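Local coordinates for citrate synthase (Sulfolobus solfataricus, PDB 1O7X), which belongs to the citrate synthase family of largely helical enzymes and forms an assembly of two copies of the same chain, at residues 148-151 / 152-156; 66-69 / 70-74; 75-78 / 79-83. All blocks are in the same frame, centred on the assembly; numbering follows the deposited sequence.

Contact 1 of 3, residues 148-151 / 152-156; sequences PSDS and FAKSF
Ser151 and Lys154 meet at the point where the loop 148-151 turns into helix 152-161. The backbone is extended at Ser149 and again at Ser151, on either side of a compact Asp150, then drops into helical angles from Phe152 onward, and the first full helical bond across the junction runs from Ser155 N to Ser151 O at 3.1 Å.

The side chain of Ser151 turns back over this first turn. OG accepts from Lys154 N at 2.9 Å, with an N-H...O angle of 168°, so the amide that a helix start leaves without a carbonyl partner is satisfied. The rest of Lys154 runs back along the loop: CG lies anti to the backbone N (chi1 178°), which lays it beside Ser149, 3.4 Å from Ser149 OG, and bends at chi2 and chi4 take NZ on to Asp150. There Lys154 NZ forms a salt bridge with the carboxylate, the two side chains crossing at about a right angle. Ser155 OG turns to the carbonyl of Glu147 outside the segment, a further tie between loop and first turn.

Deeper in the protein, Phe152 packs against helices 116-138, 167-180 and 330-352, which places the helix start on a helical core. The arrangement is a helix N-terminal cap, with Ser151 at the N-cap position and its OG accepting from Lys154 N.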
ATOM      1  N   PRO A 148      30.232   5.642  -1.773  1.00 46.14           N
ATOM      2  CA  PRO A 148      30.672   5.428  -0.407  1.00 46.51           C
ATOM      3  C   PRO A 148      31.357   6.698   0.085  1.00 47.47           C
ATOM      4  O   PRO A 148      32.064   7.389  -0.643  1.00 47.58           O
ATOM      5  CB  PRO A 148      31.587   4.231  -0.495  1.00 46.33           C
ATOM      6  CG  PRO A 148      31.210   3.522  -1.758  1.00 46.31           C
ATOM      7  CD  PRO A 148      30.791   4.629  -2.696  1.00 46.46           C
ATOM      8  N   SER A 149      31.108   7.042   1.340  1.00 48.11           N
ATOM      9  CA  SER A 149      31.670   8.197   2.002  1.00 47.86           C
ATOM     10  C   SER A 149      31.621   7.962   3.516  1.00 48.84           C
ATOM     11  O   SER A 149      31.161   6.937   4.011  1.00 47.11           O
ATOM     12  CB  SER A 149      30.989   9.498   1.622  1.00 47.54           C
ATOM     13  OG  SER A 149      30.217  10.105   2.641  1.00 46.41           O
ATOM     14  N   ASP A 150      32.114   8.974   4.228  1.00 51.10           N
ATOM     15  CA  ASP A 150      32.201   9.007   5.675  1.00 52.67           C
ATOM     16  C   ASP A 150      30.805   9.080   6.279  1.00 52.04           C
ATOM     17  O   ASP A 150      30.683   8.624   7.423  1.00 52.96           O
ATOM     18  CB  ASP A 150      33.088  10.120   6.229  1.00 55.12           C
ATOM     19  CG  ASP A 150      33.045  11.410   5.442  1.00 57.91           C
ATOM     20  OD1 ASP A 150      32.264  11.555   4.476  1.00 58.76           O
ATOM     21  OD2 ASP A 150      33.790  12.378   5.737  1.00 59.60           O
ATOM     22  N   SER A 151      29.806   9.602   5.569  1.00 50.54           N
ATOM     23  CA  SER A 151      28.458   9.582   6.129  1.00 48.89           C
ATOM     24  C   SER A 151      27.413   9.366   5.041  1.00 48.20           C
ATOM     25  O   SER A 151      27.663   9.453   3.839  1.00 48.30           O
ATOM     26  CB  SER A 151      28.149  10.851   6.910  1.00 48.64           C
ATOM     27  OG  SER A 151      27.559  11.805   6.053  1.00 48.43           O
ATOM     28  N   PHE A 152      26.197   9.087   5.505  1.00 47.73           N
ATOM     29  CA  PHE A 152      25.020   8.901   4.635  1.00 45.44           C
ATOM     30  C   PHE A 152      24.517  10.270   4.209  1.00 44.33           C
ATOM     31  O   PHE A 152      24.277  10.473   3.019  1.00 43.57           O
ATOM     32  CB  PHE A 152      23.994   8.058   5.351  1.00 44.84           C
ATOM     33  CG  PHE A 152      22.632   7.874   4.782  1.00 45.59           C
ATOM     34  CD1 PHE A 152      22.282   6.684   4.150  1.00 45.59           C
ATOM     35  CD2 PHE A 152      21.647   8.845   4.929  1.00 45.49           C
ATOM     36  CE1 PHE A 152      21.012   6.480   3.654  1.00 44.88           C
ATOM     37  CE2 PHE A 152      20.377   8.646   4.420  1.00 45.66           C
ATOM     38  CZ  PHE A 152      20.054   7.460   3.791  1.00 45.01           C
ATOM     39  N   ALA A 153      24.452  11.257   5.103  1.00 44.35           N
ATOM     40  CA  ALA A 153      24.053  12.603   4.669  1.00 44.42           C
ATOM     41  C   ALA A 153      24.972  13.099   3.551  1.00 45.01           C
ATOM     42  O   ALA A 153      24.539  13.539   2.466  1.00 46.03           O
ATOM     43  CB  ALA A 153      24.045  13.538   5.857  1.00 44.50           C
ATOM     44  N   LYS A 154      26.291  12.995   3.752  1.00 43.68           N
ATOM     45  CA  LYS A 154      27.248  13.399   2.719  1.00 42.32           C
ATOM     46  C   LYS A 154      26.895  12.613   1.460  1.00 40.99           C
ATOM     47  O   LYS A 154      26.561  13.189   0.438  1.00 41.09           O
ATOM     48  CB  LYS A 154      28.672  13.171   3.187  1.00 42.98           C
ATOM     49  CG  LYS A 154      29.831  13.476   2.261  1.00 43.61           C
ATOM     50  CD  LYS A 154      31.027  13.941   3.075  1.00 45.12           C
ATOM     51  CE  LYS A 154      32.346  13.979   2.326  1.00 45.82           C
ATOM     52  NZ  LYS A 154      33.373  13.043   2.861  1.00 44.84           N
ATOM     53  N   SER A 155      26.824  11.296   1.525  1.00 39.75           N
ATOM     54  CA  SER A 155      26.480  10.513   0.354  1.00 40.10           C
ATOM     55  C   SER A 155      25.267  11.015  -0.412  1.00 39.78           C
ATOM     56  O   SER A 155      25.338  11.195  -1.632  1.00 39.54           O
ATOM     57  CB  SER A 155      26.316   9.038   0.746  1.00 40.85           C
ATOM     58  OG  SER A 155      27.613   8.436   0.715  1.00 41.72           O
ATOM     59  N   PHE A 156      24.157  11.257   0.277  1.00 39.56           N
ATOM     60  CA  PHE A 156      22.907  11.700  -0.312  1.00 37.99           C
ATOM     61  C   PHE A 156      23.012  13.071  -0.947  1.00 37.86           C
ATOM     62  O   PHE A 156      22.582  13.227  -2.083  1.00 38.00           O
ATOM     63  CB  PHE A 156      21.793  11.671   0.735  1.00 36.81           C
ATOM     64  CG  PHE A 156      20.457  12.190   0.294  1.00 35.78           C
ATOM     65  CD1 PHE A 156      19.621  11.440  -0.508  1.00 35.91           C
ATOM     66  CD2 PHE A 156      20.011  13.429   0.702  1.00 35.26           C
ATOM     67  CE1 PHE A 156      18.383  11.924  -0.881  1.00 36.06           C
ATOM     68  CE2 PHE A 156      18.777  13.926   0.346  1.00 34.95           C
ATOM     69  CZ  PHE A 156      17.953  13.168  -0.453  1.00 35.62           C
TER

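Contact 2 of 3, residues 66-69 / 70-74; sequences KAKL and NEEYE
The C-terminal end of helix 59-70, where the chain leaves the helix for the loop to helix 77-85, is the setting in which Lys68 meets Glu71 and Glu72 in a salt-bridge network. Lys68 NZ lies 3.2 Å from Glu71 OE1, a weak hydrogen bond within a salt bridge, and 3.5 Å from Glu72 OE2. Lys68 CB points away from the loop; CG is anti to the backbone N (chi1 -165°), and bends at chi2, chi3 and chi4 bring NZ back to the two acids.

The backbone changes its bonding here. Asn70 N still reaches Lys66 O in helical fashion, at 3.1 Å. Glu71 N is shared between Ala67 O and Lys68 O, and Glu72 N bonds at 2.8 Å to Leu69 O, three residues back, one fewer than in the alpha-helix. Leu69 O also sits over one face of the Tyr73 ring, 4.1 Å above its plane and offset toward the rim, while Asn70 OD1 lies at the ring edge and bonds to Ser149 N.

Glu72 OE1 forms a salt bridge with Lys126 of helix 116-138. One carboxylate thus lies between two lysines, which would tend to stabilise its ionised form.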
ATOM      1  N   LYS A  66      28.035   1.170   8.920  1.00 52.08           N
ATOM      2  CA  LYS A  66      28.455   2.189   7.972  1.00 52.81           C
ATOM      3  C   LYS A  66      28.951   1.582   6.669  1.00 52.02           C
ATOM      4  O   LYS A  66      28.578   2.017   5.587  1.00 51.47           O
ATOM      5  CB  LYS A  66      29.543   3.054   8.605  1.00 54.20           C
ATOM      6  CG  LYS A  66      28.995   4.107   9.563  1.00 55.58           C
ATOM      7  CD  LYS A  66      30.086   5.150   9.781  1.00 56.72           C
ATOM      8  CE  LYS A  66      29.553   6.435  10.373  1.00 57.55           C
ATOM      9  NZ  LYS A  66      30.633   7.467  10.417  1.00 59.20           N
ATOM     10  N   ALA A  67      29.807   0.573   6.792  1.00 51.71           N
ATOM     11  CA  ALA A  67      30.349  -0.145   5.655  1.00 51.46           C
ATOM     12  C   ALA A  67      29.192  -0.828   4.921  1.00 51.25           C
ATOM     13  O   ALA A  67      29.024  -0.669   3.714  1.00 51.12           O
ATOM     14  CB  ALA A  67      31.386  -1.155   6.091  1.00 51.70           C
ATOM     15  N   LYS A  68      28.358  -1.523   5.688  1.00 51.55           N
ATOM     16  CA  LYS A  68      27.184  -2.147   5.079  1.00 52.59           C
ATOM     17  C   LYS A  68      26.447  -1.085   4.277  1.00 51.57           C
ATOM     18  O   LYS A  68      26.398  -1.251   3.047  1.00 51.86           O
ATOM     19  CB  LYS A  68      26.360  -2.898   6.110  1.00 54.17           C
ATOM     20  CG  LYS A  68      25.347  -3.848   5.484  1.00 56.17           C
ATOM     21  CD  LYS A  68      25.953  -5.193   5.123  1.00 57.58           C
ATOM     22  CE  LYS A  68      25.264  -5.761   3.880  1.00 58.33           C
ATOM     23  NZ  LYS A  68      26.283  -6.144   2.851  1.00 58.62           N
ATOM     24  N   LEU A  69      25.988   0.026   4.846  1.00 50.10           N
ATOM     25  CA  LEU A  69      25.348   1.061   4.036  1.00 48.74           C
ATOM     26  C   LEU A  69      26.112   1.289   2.739  1.00 49.64           C
ATOM     27  O   LEU A  69      25.569   1.012   1.670  1.00 50.73           O
ATOM     28  CB  LEU A  69      25.222   2.424   4.700  1.00 46.33           C
ATOM     29  CG  LEU A  69      24.302   2.591   5.896  1.00 44.90           C
ATOM     30  CD1 LEU A  69      24.459   3.977   6.497  1.00 44.38           C
ATOM     31  CD2 LEU A  69      22.856   2.328   5.523  1.00 44.12           C
ATOM     32  N   ASN A  70      27.364   1.715   2.799  1.00 50.79           N
ATOM     33  CA  ASN A  70      28.225   1.988   1.662  1.00 51.08           C
ATOM     34  C   ASN A  70      28.265   0.961   0.537  1.00 50.46           C
ATOM     35  O   ASN A  70      28.489   1.333  -0.620  1.00 50.30           O
ATOM     36  CB  ASN A  70      29.663   2.223   2.135  1.00 52.02           C
ATOM     37  CG  ASN A  70      29.933   3.636   2.595  1.00 53.37           C
ATOM     38  OD1 ASN A  70      29.329   4.621   2.157  1.00 53.30           O
ATOM     39  ND2 ASN A  70      30.878   3.737   3.538  1.00 54.36           N
ATOM     40  N   GLU A  71      28.071  -0.318   0.815  1.00 49.52           N
ATOM     41  CA  GLU A  71      28.024  -1.393  -0.134  1.00 49.25           C
ATOM     42  C   GLU A  71      26.679  -1.522  -0.843  1.00 48.31           C
ATOM     43  O   GLU A  71      26.522  -2.403  -1.689  1.00 48.04           O
ATOM     44  CB  GLU A  71      28.220  -2.727   0.624  1.00 50.92           C
ATOM     45  CG  GLU A  71      29.656  -3.182   0.659  1.00 52.89           C
ATOM     46  CD  GLU A  71      29.965  -4.557   1.192  1.00 53.76           C
ATOM     47  OE1 GLU A  71      29.115  -5.229   1.809  1.00 53.44           O
ATOM     48  OE2 GLU A  71      31.140  -4.959   0.967  1.00 55.22           O
ATOM     49  N   GLU A  72      25.679  -0.750  -0.442  1.00 46.94           N
ATOM     50  CA  GLU A  72      24.316  -0.936  -0.889  1.00 45.93           C
ATOM     51  C   GLU A  72      23.596   0.208  -1.566  1.00 45.24           C
ATOM     52  O   GLU A  72      22.359   0.151  -1.639  1.00 44.02           O
ATOM     53  CB  GLU A  72      23.531  -1.302   0.391  1.00 46.57           C
ATOM     54  CG  GLU A  72      23.787  -2.641   1.022  1.00 46.72           C
ATOM     55  CD  GLU A  72      23.487  -3.836   0.148  1.00 47.93           C
ATOM     56  OE1 GLU A  72      22.916  -3.714  -0.959  1.00 47.65           O
ATOM     57  OE2 GLU A  72      23.854  -4.953   0.588  1.00 49.26           O
ATOM     58  N   TYR A  73      24.260   1.220  -2.101  1.00 45.24           N
ATOM     59  CA  TYR A  73      23.560   2.323  -2.747  1.00 45.32           C
ATOM     60  C   TYR A  73      23.119   1.999  -4.166  1.00 46.25           C
ATOM     61  O   TYR A  73      22.085   2.492  -4.626  1.00 45.76           O
ATOM     62  CB  TYR A  73      24.379   3.609  -2.763  1.00 43.91           C
ATOM     63  CG  TYR A  73      24.551   4.264  -1.410  1.00 44.30           C
ATOM     64  CD1 TYR A  73      25.828   4.346  -0.853  1.00 44.64           C
ATOM     65  CD2 TYR A  73      23.499   4.807  -0.687  1.00 43.23           C
ATOM     66  CE1 TYR A  73      26.047   4.941   0.373  1.00 43.79           C
ATOM     67  CE2 TYR A  73      23.707   5.404   0.533  1.00 43.17           C
ATOM     68  CZ  TYR A  73      24.980   5.475   1.058  1.00 43.80           C
ATOM     69  OH  TYR A  73      25.223   6.063   2.282  1.00 44.00           O
ATOM     70  N   GLU A  74      23.925   1.212  -4.866  1.00 48.40           N
ATOM     71  CA  GLU A  74      23.617   0.863  -6.249  1.00 50.21           C
ATOM     72  C   GLU A  74      22.232   0.227  -6.330  1.00 49.13           C
ATOM     73  O   GLU A  74      21.863  -0.554  -5.463  1.00 48.74           O
ATOM     74  CB  GLU A  74      24.639  -0.091  -6.850  1.00 53.18           C
ATOM     75  CG  GLU A  74      24.879   0.038  -8.348  1.00 56.73           C
ATOM     76  CD  GLU A  74      26.072  -0.781  -8.821  1.00 58.81           C
ATOM     77  OE1 GLU A  74      26.701  -1.486  -7.990  1.00 59.97           O
ATOM     78  OE2 GLU A  74      26.406  -0.738 -10.029  1.00 59.68           O
TER

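Contact 3 of 3, residues 75-78 / 79-83; sequences VPQE and VLDTI
Gln77 and Asp81 come together through a bend in the glutamine: CG is anti to the backbone N (chi1 -179°), and the turn at chi2 (78°) swings the amide along the helix toward the aspartate one turn later. Asp81, with CG anti to its own carbonyl carbon, leans back to meet it. Gln77 NE2 donates to Asp81 OD1 at 2.8 Å, meeting that oxygen nearly along its C-O bond, although the amide and carboxylate planes stand 59° apart. Beneath this side-chain bond runs the main-chain one, Asp81 N to Gln77 O at 2.7 Å, so the same two residues are joined twice.

This is the first turn of helix 77-85, with Pro76 at the N-cap position. A proline has no side-chain acceptor to offer there; its carbonyl takes only a weak bond from Val79 N, at 3.3 Å. Regular i to i+4 bonding begins with Gln77 O and Glu78 O; Glu78 O receives Thr82 N at 2.8 Å together with a weak bond from Thr82 OG1.

On another side of the turn, Val75 reaches forward from before the helix and places CG2 3.6 Å from Leu80 CG, the two side chains crossing at about a right angle. Val79 packs on Leu103 and Ile106 of helix 92-106 and on Leu130 of helix 116-138. Thr82 touches Thr82 of the second subunit, and Asp81 packs on Leu85 of that same neighbouring chain.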
ATOM      1  N   VAL A  75      21.465   0.672  -7.310  1.00 48.13           N
ATOM      2  CA  VAL A  75      20.168   0.119  -7.627  1.00 47.84           C
ATOM      3  C   VAL A  75      20.205  -0.337  -9.091  1.00 47.54           C
ATOM      4  O   VAL A  75      20.774   0.348  -9.947  1.00 47.65           O
ATOM      5  CB  VAL A  75      18.972   1.058  -7.407  1.00 48.13           C
ATOM      6  CG1 VAL A  75      18.940   1.596  -5.984  1.00 48.17           C
ATOM      7  CG2 VAL A  75      18.896   2.224  -8.386  1.00 47.92           C
ATOM      8  N   PRO A  76      19.616  -1.486  -9.389  1.00 46.91           N
ATOM      9  CA  PRO A  76      19.556  -1.980 -10.758  1.00 46.27           C
ATOM     10  C   PRO A  76      19.129  -0.861 -11.695  1.00 46.10           C
ATOM     11  O   PRO A  76      18.295  -0.027 -11.324  1.00 45.40           O
ATOM     12  CB  PRO A  76      18.545  -3.109 -10.673  1.00 45.84           C
ATOM     13  CG  PRO A  76      18.595  -3.579  -9.267  1.00 46.40           C
ATOM     14  CD  PRO A  76      18.891  -2.355  -8.433  1.00 46.63           C
ATOM     15  N   GLN A  77      19.644  -0.805 -12.925  1.00 46.03           N
ATOM     16  CA  GLN A  77      19.289   0.264 -13.853  1.00 46.31           C
ATOM     17  C   GLN A  77      17.825   0.298 -14.264  1.00 44.95           C
ATOM     18  O   GLN A  77      17.307   1.371 -14.614  1.00 44.56           O
ATOM     19  CB  GLN A  77      20.214   0.255 -15.071  1.00 47.85           C
ATOM     20  CG  GLN A  77      19.992   1.321 -16.122  1.00 49.57           C
ATOM     21  CD  GLN A  77      20.540   2.689 -15.782  1.00 51.34           C
ATOM     22  OE1 GLN A  77      21.531   2.838 -15.051  1.00 52.39           O
ATOM     23  NE2 GLN A  77      19.923   3.753 -16.310  1.00 51.54           N
ATOM     24  N   GLU A  78      17.114  -0.806 -14.149  1.00 43.28           N
ATOM     25  CA  GLU A  78      15.704  -0.917 -14.496  1.00 42.01           C
ATOM     26  C   GLU A  78      14.872  -0.039 -13.574  1.00 39.71           C
ATOM     27  O   GLU A  78      13.990   0.647 -14.080  1.00 39.28           O
ATOM     28  CB  GLU A  78      15.179  -2.346 -14.432  1.00 42.73           C
ATOM     29  CG  GLU A  78      15.954  -3.297 -15.325  1.00 44.34           C
ATOM     30  CD  GLU A  78      17.371  -3.522 -14.822  1.00 45.08           C
ATOM     31  OE1 GLU A  78      17.522  -3.595 -13.589  1.00 44.90           O
ATOM     32  OE2 GLU A  78      18.292  -3.581 -15.659  1.00 45.98           O
ATOM     33  N   VAL A  79      15.187  -0.036 -12.287  1.00 37.89           N
ATOM     34  CA  VAL A  79      14.468   0.856 -11.387  1.00 36.91           C
ATOM     35  C   VAL A  79      14.656   2.306 -11.854  1.00 36.42           C
ATOM     36  O   VAL A  79      13.662   3.031 -12.022  1.00 36.20           O
ATOM     37  CB  VAL A  79      14.930   0.748  -9.930  1.00 35.91           C
ATOM     38  CG1 VAL A  79      14.119   1.704  -9.069  1.00 36.48           C
ATOM     39  CG2 VAL A  79      14.789  -0.673  -9.423  1.00 35.85           C
ATOM     40  N   LEU A  80      15.903   2.701 -12.113  1.00 34.88           N
ATOM     41  CA  LEU A  80      16.112   4.070 -12.557  1.00 35.39           C
ATOM     42  C   LEU A  80      15.429   4.285 -13.894  1.00 36.45           C
ATOM     43  O   LEU A  80      14.790   5.337 -14.002  1.00 37.96           O
ATOM     44  CB  LEU A  80      17.562   4.523 -12.585  1.00 35.08           C
ATOM     45  CG  LEU A  80      18.354   4.288 -11.294  1.00 34.98           C
ATOM     46  CD1 LEU A  80      19.849   4.293 -11.571  1.00 34.66           C
ATOM     47  CD2 LEU A  80      17.962   5.332 -10.262  1.00 35.45           C
ATOM     48  N   ASP A  81      15.477   3.347 -14.844  1.00 36.31           N
ATOM     49  CA  ASP A  81      14.803   3.551 -16.119  1.00 35.68           C
ATOM     50  C   ASP A  81      13.313   3.755 -15.934  1.00 34.87           C
ATOM     51  O   ASP A  81      12.656   4.560 -16.584  1.00 36.69           O
ATOM     52  CB  ASP A  81      15.005   2.386 -17.070  1.00 38.11           C
ATOM     53  CG  ASP A  81      16.441   2.215 -17.523  1.00 40.55           C
ATOM     54  OD1 ASP A  81      17.314   3.040 -17.161  1.00 40.34           O
ATOM     55  OD2 ASP A  81      16.635   1.202 -18.246  1.00 42.29           O
ATOM     56  N   THR A  82      12.724   2.996 -15.042  1.00 33.44           N
ATOM     57  CA  THR A  82      11.317   3.083 -14.684  1.00 32.31           C
ATOM     58  C   THR A  82      10.972   4.484 -14.204  1.00 32.21           C
ATOM     59  O   THR A  82       9.967   5.072 -14.611  1.00 31.92           O
ATOM     60  CB  THR A  82      11.130   2.019 -13.580  1.00 31.47           C
ATOM     61  OG1 THR A  82      10.828   0.763 -14.184  1.00 30.34           O
ATOM     62  CG2 THR A  82      10.071   2.388 -12.580  1.00 30.13           C
ATOM     63  N   ILE A  83      11.807   5.032 -13.314  1.00 32.13           N
ATOM     64  CA  ILE A  83      11.601   6.359 -12.734  1.00 31.66           C
ATOM     65  C   ILE A  83      11.757   7.370 -13.862  1.00 31.65           C
ATOM     66  O   ILE A  83      10.985   8.317 -13.984  1.00 32.03           O
ATOM     67  CB  ILE A  83      12.546   6.684 -11.571  1.00 31.93           C
ATOM     68  CG1 ILE A  83      12.073   5.997 -10.272  1.00 30.92           C
ATOM     69  CG2 ILE A  83      12.691   8.188 -11.303  1.00 31.64           C
ATOM     70  CD1 ILE A  83      13.151   6.065  -9.205  1.00 30.33           C
TER

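How the contacts relate
From the N terminus the chain first meets contact 2, at the end of helix 59-70, and runs straight on into contact 3, which begins helix 77-85; their centres lie 18 Å apart. Contact 1 comes much later, at the start of helix 152-161. All three are local contacts in series, none enclosing or crossing another. Contacts 1 and 2 nevertheless touch in space: Lys66 and Asn70 probably bond to the 148-151 loop, and Tyr73 packs on Ser155. Contact 3 stays about 11 Å from contact 1 at the nearest atoms and reaches the second subunit instead. Helix 116-138 packs against side chains of all three.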